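Local coordinates for ferric iron-binding protein HitA (Pseudomonas aeruginosa PAO1, PDB 6IWF) that probably captures ferric iron as the solute-binding protein of an uptake system and is also implicated in gallium internalization, at residues Gly94-Leu106 against Gln254-Met266. Residues are numbered along the deposited sequence; the frame is centred on the assembly and turned at random.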
loop_
_atom_site.group_PDB
_atom_site.type_symbol
_atom_site.label_atom_id
_atom_site.label_comp_id
_atom_site.label_asym_id
_atom_site.label_seq_id
_atom_site.Cartn_x
_atom_site.Cartn_y
_atom_site.Cartn_z
ATOM N N GLY A 94 -11.762 -15.097 -3.636
ATOM C CA GLY A 94 -10.997 -15.208 -4.865
ATOM C C GLY A 94 -11.360 -14.206 -5.936
ATOM O O GLY A 94 -11.194 -14.502 -7.124
ATOM N N ASP A 95 -11.857 -13.025 -5.557
ATOM C CA ASP A 95 -12.222 -12.012 -6.541
ATOM C C ASP A 95 -11.337 -10.777 -6.468
ATOM O O ASP A 95 -11.675 -9.748 -7.049
ATOM C CB ASP A 95 -13.697 -11.612 -6.407
ATOM C CG ASP A 95 -14.128 -11.414 -4.973
ATOM O OD1 ASP A 95 -13.261 -11.422 -4.069
ATOM O OD2 ASP A 95 -15.353 -11.255 -4.752
ATOM N N TRP A 96 -10.229 -10.843 -5.746
ATOM C CA TRP A 96 -9.151 -9.889 -5.955
ATOM C C TRP A 96 -7.874 -10.590 -5.538
ATOM O O TRP A 96 -7.912 -11.616 -4.859
ATOM C CB TRP A 96 -9.376 -8.572 -5.192
ATOM C CG TRP A 96 -9.436 -8.688 -3.709
ATOM C CD1 TRP A 96 -10.559 -8.797 -2.943
ATOM C CD2 TRP A 96 -8.325 -8.679 -2.799
ATOM N NE1 TRP A 96 -10.217 -8.870 -1.611
ATOM C CE2 TRP A 96 -8.854 -8.799 -1.495
ATOM C CE3 TRP A 96 -6.938 -8.600 -2.963
ATOM C CZ2 TRP A 96 -8.039 -8.844 -0.351
ATOM C CZ3 TRP A 96 -6.126 -8.640 -1.825
ATOM C CH2 TRP A 96 -6.684 -8.756 -0.540
ATOM N N ILE A 97 -6.741 -10.052 -5.965
ATOM C CA ILE A 97 -5.475 -10.744 -5.754
ATOM C C ILE A 97 -4.380 -9.730 -5.466
ATOM O O ILE A 97 -4.326 -8.660 -6.078
ATOM C CB ILE A 97 -5.108 -11.635 -6.961
ATOM C CG1 ILE A 97 -3.989 -12.599 -6.579
ATOM C CG2 ILE A 97 -4.778 -10.803 -8.203
ATOM C CD1 ILE A 97 -3.931 -13.829 -7.502
ATOM N N GLY A 98 -3.516 -10.072 -4.516
ATOM C CA GLY A 98 -2.400 -9.199 -4.191
ATOM C C GLY A 98 -1.360 -9.220 -5.296
ATOM O O GLY A 98 -1.131 -10.245 -5.942
ATOM N N ILE A 99 -0.748 -8.061 -5.531
ATOM C CA ILE A 99 0.242 -7.877 -6.587
ATOM C C ILE A 99 1.623 -7.619 -6.007
ATOM O O ILE A 99 2.601 -8.248 -6.416
ATOM C CB ILE A 99 -0.169 -6.741 -7.548
ATOM C CG1 ILE A 99 -1.568 -6.987 -8.127
ATOM C CG2 ILE A 99 0.855 -6.591 -8.652
ATOM C CD1 ILE A 99 -1.715 -8.325 -8.841
ATOM N N THR A 100 1.728 -6.666 -5.077
ATOM C CA THR A 100 2.963 -6.424 -4.341
ATOM C C THR A 100 2.622 -6.210 -2.878
ATOM O O THR A 100 1.475 -5.943 -2.523
ATOM C CB THR A 100 3.738 -5.194 -4.832
ATOM O OG1 THR A 100 2.971 -4.012 -4.571
ATOM C CG2 THR A 100 4.078 -5.293 -6.336
ATOM N N ALA A 101 3.636 -6.338 -2.026
ATOM C CA ALA A 101 3.517 -6.008 -0.613
ATOM C C ALA A 101 4.559 -4.956 -0.257
ATOM O O ALA A 101 5.605 -4.855 -0.894
ATOM C CB ALA A 101 3.706 -7.244 0.296
ATOM N N ARG A 102 4.252 -4.152 0.753
ATOM C CA ARG A 102 5.173 -3.129 1.232
ATOM C C ARG A 102 5.161 -3.162 2.750
ATOM O O ARG A 102 4.292 -3.788 3.363
ATOM C CB ARG A 102 4.744 -1.741 0.781
ATOM C CG ARG A 102 3.523 -1.373 1.573
ATOM C CD ARG A 102 2.524 -0.605 0.838
ATOM N NE ARG A 102 2.110 -1.229 -0.406
ATOM C CZ ARG A 102 1.444 -0.548 -1.325
ATOM N NH1 ARG A 102 1.079 -1.120 -2.450
ATOM N NH2 ARG A 102 1.153 0.730 -1.095
ATOM N N THR A 103 6.079 -2.421 3.369
ATOM C CA THR A 103 6.149 -2.416 4.826
ATOM C C THR A 103 6.270 -0.997 5.360
ATOM O O THR A 103 6.931 -0.144 4.757
ATOM C CB THR A 103 7.335 -3.290 5.340
ATOM O OG1 THR A 103 7.325 -3.328 6.777
ATOM C CG2 THR A 103 8.694 -2.781 4.856
ATOM N N ARG A 104 5.636 -0.753 6.502
ATOM C CA ARG A 104 5.851 0.501 7.206
ATOM C C ARG A 104 7.249 0.521 7.804
ATOM O O ARG A 104 7.790 -0.513 8.214
ATOM C CB ARG A 104 4.803 0.690 8.310
ATOM C CG ARG A 104 3.359 0.600 7.805
ATOM C CD ARG A 104 2.964 1.841 7.084
ATOM N NE ARG A 104 2.916 3.013 7.960
ATOM C CZ ARG A 104 2.660 4.230 7.492
ATOM N NH1 ARG A 104 2.433 4.385 6.190
ATOM N NH2 ARG A 104 2.620 5.273 8.300
ATOM N N VAL A 105 7.841 1.709 7.837
ATOM C CA VAL A 105 9.173 1.922 8.389
ATOM C C VAL A 105 9.172 3.239 9.151
ATOM O O VAL A 105 8.184 3.984 9.152
ATOM C CB VAL A 105 10.262 1.935 7.297
ATOM C CG1 VAL A 105 10.305 0.598 6.580
ATOM C CG2 VAL A 105 10.015 3.071 6.307
ATOM N N LEU A 106 10.300 3.527 9.798
ATOM C CA LEU A 106 10.576 4.826 10.405
ATOM C C LEU A 106 11.784 5.414 9.671
ATOM O O LEU A 106 12.917 4.959 9.863
ATOM C CB LEU A 106 10.833 4.684 11.917
ATOM C CG LEU A 106 11.073 5.989 12.683
ATOM C CD1 LEU A 106 9.784 6.794 12.824
ATOM C CD2 LEU A 106 11.629 5.642 14.058
ATOM N N GLN A 254 5.472 -8.830 -13.013
ATOM C CA GLN A 254 6.033 -8.454 -11.716
ATOM C C GLN A 254 7.304 -7.630 -11.888
ATOM O O GLN A 254 7.524 -6.649 -11.166
ATOM C CB GLN A 254 6.305 -9.699 -10.884
ATOM C CG GLN A 254 5.047 -10.460 -10.493
ATOM C CD GLN A 254 4.452 -9.948 -9.201
ATOM O OE1 GLN A 254 4.893 -10.324 -8.118
ATOM N NE2 GLN A 254 3.436 -9.094 -9.305
ATOM N N LYS A 255 8.151 -7.996 -12.852
ATOM C CA LYS A 255 9.378 -7.231 -13.042
ATOM C C LYS A 255 9.079 -5.818 -13.527
ATOM O O LYS A 255 9.694 -4.857 -13.057
ATOM C CB LYS A 255 10.312 -7.965 -14.006
ATOM C CG LYS A 255 10.882 -9.239 -13.416
ATOM C CD LYS A 255 12.200 -9.648 -14.058
ATOM C CE LYS A 255 13.047 -10.452 -13.081
ATOM N NZ LYS A 255 13.516 -9.606 -11.943
ATOM N N ALA A 256 8.109 -5.666 -14.438
ATOM C CA ALA A 256 7.717 -4.332 -14.883
ATOM C C ALA A 256 7.211 -3.493 -13.717
ATOM O O ALA A 256 7.563 -2.314 -13.582
ATOM C CB ALA A 256 6.642 -4.437 -15.967
ATOM N N ILE A 257 6.377 -4.089 -12.862
ATOM C CA ILE A 257 5.839 -3.364 -11.716
ATOM C C ILE A 257 6.956 -2.991 -10.749
ATOM O O ILE A 257 7.051 -1.842 -10.299
ATOM C CB ILE A 257 4.742 -4.202 -11.035
ATOM C CG1 ILE A 257 3.496 -4.266 -11.936
ATOM C CG2 ILE A 257 4.391 -3.642 -9.670
ATOM C CD1 ILE A 257 2.515 -5.350 -11.535
ATOM N N LEU A 258 7.832 -3.952 -10.435
ATOM C CA LEU A 258 8.902 -3.713 -9.472
ATOM C C LEU A 258 9.951 -2.739 -9.997
ATOM O O LEU A 258 10.670 -2.132 -9.196
ATOM C CB LEU A 258 9.543 -5.042 -9.077
ATOM C CG LEU A 258 8.549 -5.905 -8.284
ATOM C CD1 LEU A 258 9.150 -7.261 -7.919
ATOM C CD2 LEU A 258 8.076 -5.153 -7.047
ATOM N N SER A 259 10.026 -2.538 -11.317
ATOM C CA SER A 259 10.945 -1.546 -11.861
ATOM C C SER A 259 10.554 -0.122 -11.477
ATOM O O SER A 259 11.397 0.781 -11.553
ATOM C CB SER A 259 11.022 -1.684 -13.388
ATOM O OG SER A 259 9.790 -1.313 -14.006
ATOM N N GLN A 260 9.300 0.099 -11.063
ATOM C CA GLN A 260 8.821 1.421 -10.690
ATOM C C GLN A 260 8.601 1.617 -9.194
ATOM O O GLN A 260 8.502 2.765 -8.747
ATOM C CB GLN A 260 7.512 1.728 -11.421
ATOM C CG GLN A 260 7.655 1.687 -12.928
ATOM C CD GLN A 260 8.693 2.671 -13.427
ATOM O OE1 GLN A 260 8.748 3.820 -12.975
ATOM N NE2 GLN A 260 9.531 2.225 -14.352
ATOM N N SER A 261 8.493 0.546 -8.416
ATOM C CA SER A 261 8.359 0.741 -6.979
ATOM C C SER A 261 9.051 -0.396 -6.253
ATOM O O SER A 261 8.873 -1.566 -6.605
ATOM C CB SER A 261 6.895 0.841 -6.549
ATOM O OG SER A 261 6.818 1.313 -5.208
ATOM N N ALA A 262 9.847 -0.032 -5.248
ATOM C CA ALA A 262 10.656 -0.978 -4.487
ATOM C C ALA A 262 9.751 -1.664 -3.468
ATOM O O ALA A 262 9.654 -1.280 -2.303
ATOM C CB ALA A 262 11.826 -0.263 -3.825
ATOM N N GLU A 263 9.059 -2.697 -3.935
ATOM C CA GLU A 263 8.101 -3.435 -3.128
ATOM C C GLU A 263 8.426 -4.918 -3.231
ATOM O O GLU A 263 9.359 -5.326 -3.931
ATOM C CB GLU A 263 6.664 -3.124 -3.565
ATOM C CG GLU A 263 6.354 -1.629 -3.419
ATOM C CD GLU A 263 4.882 -1.279 -3.544
ATOM O OE1 GLU A 263 4.579 -0.246 -4.182
ATOM O OE2 GLU A 263 4.035 -2.004 -2.988
ATOM N N TYR A 264 7.658 -5.720 -2.519
ATOM C CA TYR A 264 7.909 -7.162 -2.513
ATOM C C TYR A 264 6.934 -7.873 -3.434
ATOM O O TYR A 264 5.711 -7.678 -3.320
ATOM C CB TYR A 264 7.775 -7.714 -1.102
ATOM C CG TYR A 264 8.753 -7.121 -0.125
ATOM C CD1 TYR A 264 10.006 -7.701 0.064
ATOM C CD2 TYR A 264 8.431 -5.995 0.615
ATOM C CE1 TYR A 264 10.913 -7.154 0.967
ATOM C CE2 TYR A 264 9.330 -5.451 1.524
ATOM C CZ TYR A 264 10.570 -6.035 1.686
ATOM O OH TYR A 264 11.465 -5.488 2.584
ATOM N N PRO A 265 7.405 -8.719 -4.344
ATOM C CA PRO A 265 6.483 -9.377 -5.278
ATOM C C PRO A 265 5.590 -10.394 -4.580
ATOM O O PRO A 265 5.994 -11.063 -3.621
ATOM C CB PRO A 265 7.422 -10.063 -6.281
ATOM C CG PRO A 265 8.694 -10.263 -5.521
ATOM C CD PRO A 265 8.810 -9.085 -4.579
ATOM N N MET A 266 4.356 -10.520 -5.081
ATOM C CA MET A 266 3.429 -11.490 -4.518
ATOM C C MET A 266 3.409 -12.808 -5.282
ATOM O O MET A 266 2.897 -13.793 -4.748
ATOM C CB MET A 266 2.010 -10.915 -4.446
ATOM C CG MET A 266 1.871 -9.751 -3.437
ATOM S SD MET A 266 1.808 -10.271 -1.710
ATOM C CE MET A 266 3.532 -10.459 -1.250
#
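Strand pairing joins residues 94-106 to 254-266: a two-residue strand, 264-265, lies antiparallel against the long strand 97-108, a central strand of the periplasmic binding protein fold and, as in its relatives, probably part of the hinge between the two lobes. The example illustrates how a brief backbone ladder can position side chains near a ligand site. Ala101 and Tyr264 form the hydrogen-bonded pair, with Tyr264 N giving to Ala101 O at 2.8 Å and Ala101 N giving to Tyr264 O; Thr100 and Pro265 make the adjoining non-hydrogen-bonded pair. At one end of the ladder, Ile99 O takes two donors from opposite faces of its carbonyl plane: Met266 N, and Gln254 NE2 at 3.1 Å, the latter with the acceptor nearly in the plane of the glutamine amide. The bend at chi2 (-88°) brings this amide from the helix back to the strand, and Met248 O also receives a bond from NE2. Apolar contacts fill in around the ladder: Ile257 CD1 meets Ile99 CG2 at 3.6 Å, Ile257 CG2 touches Thr100 CG2, and Met266, folded at chi2 and chi3, lays CE on Ala101 CB. Tyr264 also turns its ring edge to Ala101 O, which lies in the ring plane, and its hydroxyl bonds to Lys277 O. The polar focus is Glu263, extended beyond CG, whose OE1 receives Ser261 OG. Its OE2 forms a salt bridge with Arg102 NH1 at 3.1 Å, lying over a face of the guanidinium, with the two planes 82° apart. Arg102 approaches Glu60 and Tyr196, both ligands of ferric iron seen for this protein, although no iron is bound to this chain; its ion pair with Glu60 is long and weak. The position is consistent with a second-shell role, in which the Glu263 carboxylate would probably offset part of the arginine's charge. Thr100 OG1 donates to Glu263 OE2 at 2.8 Å from above the carboxylate plane.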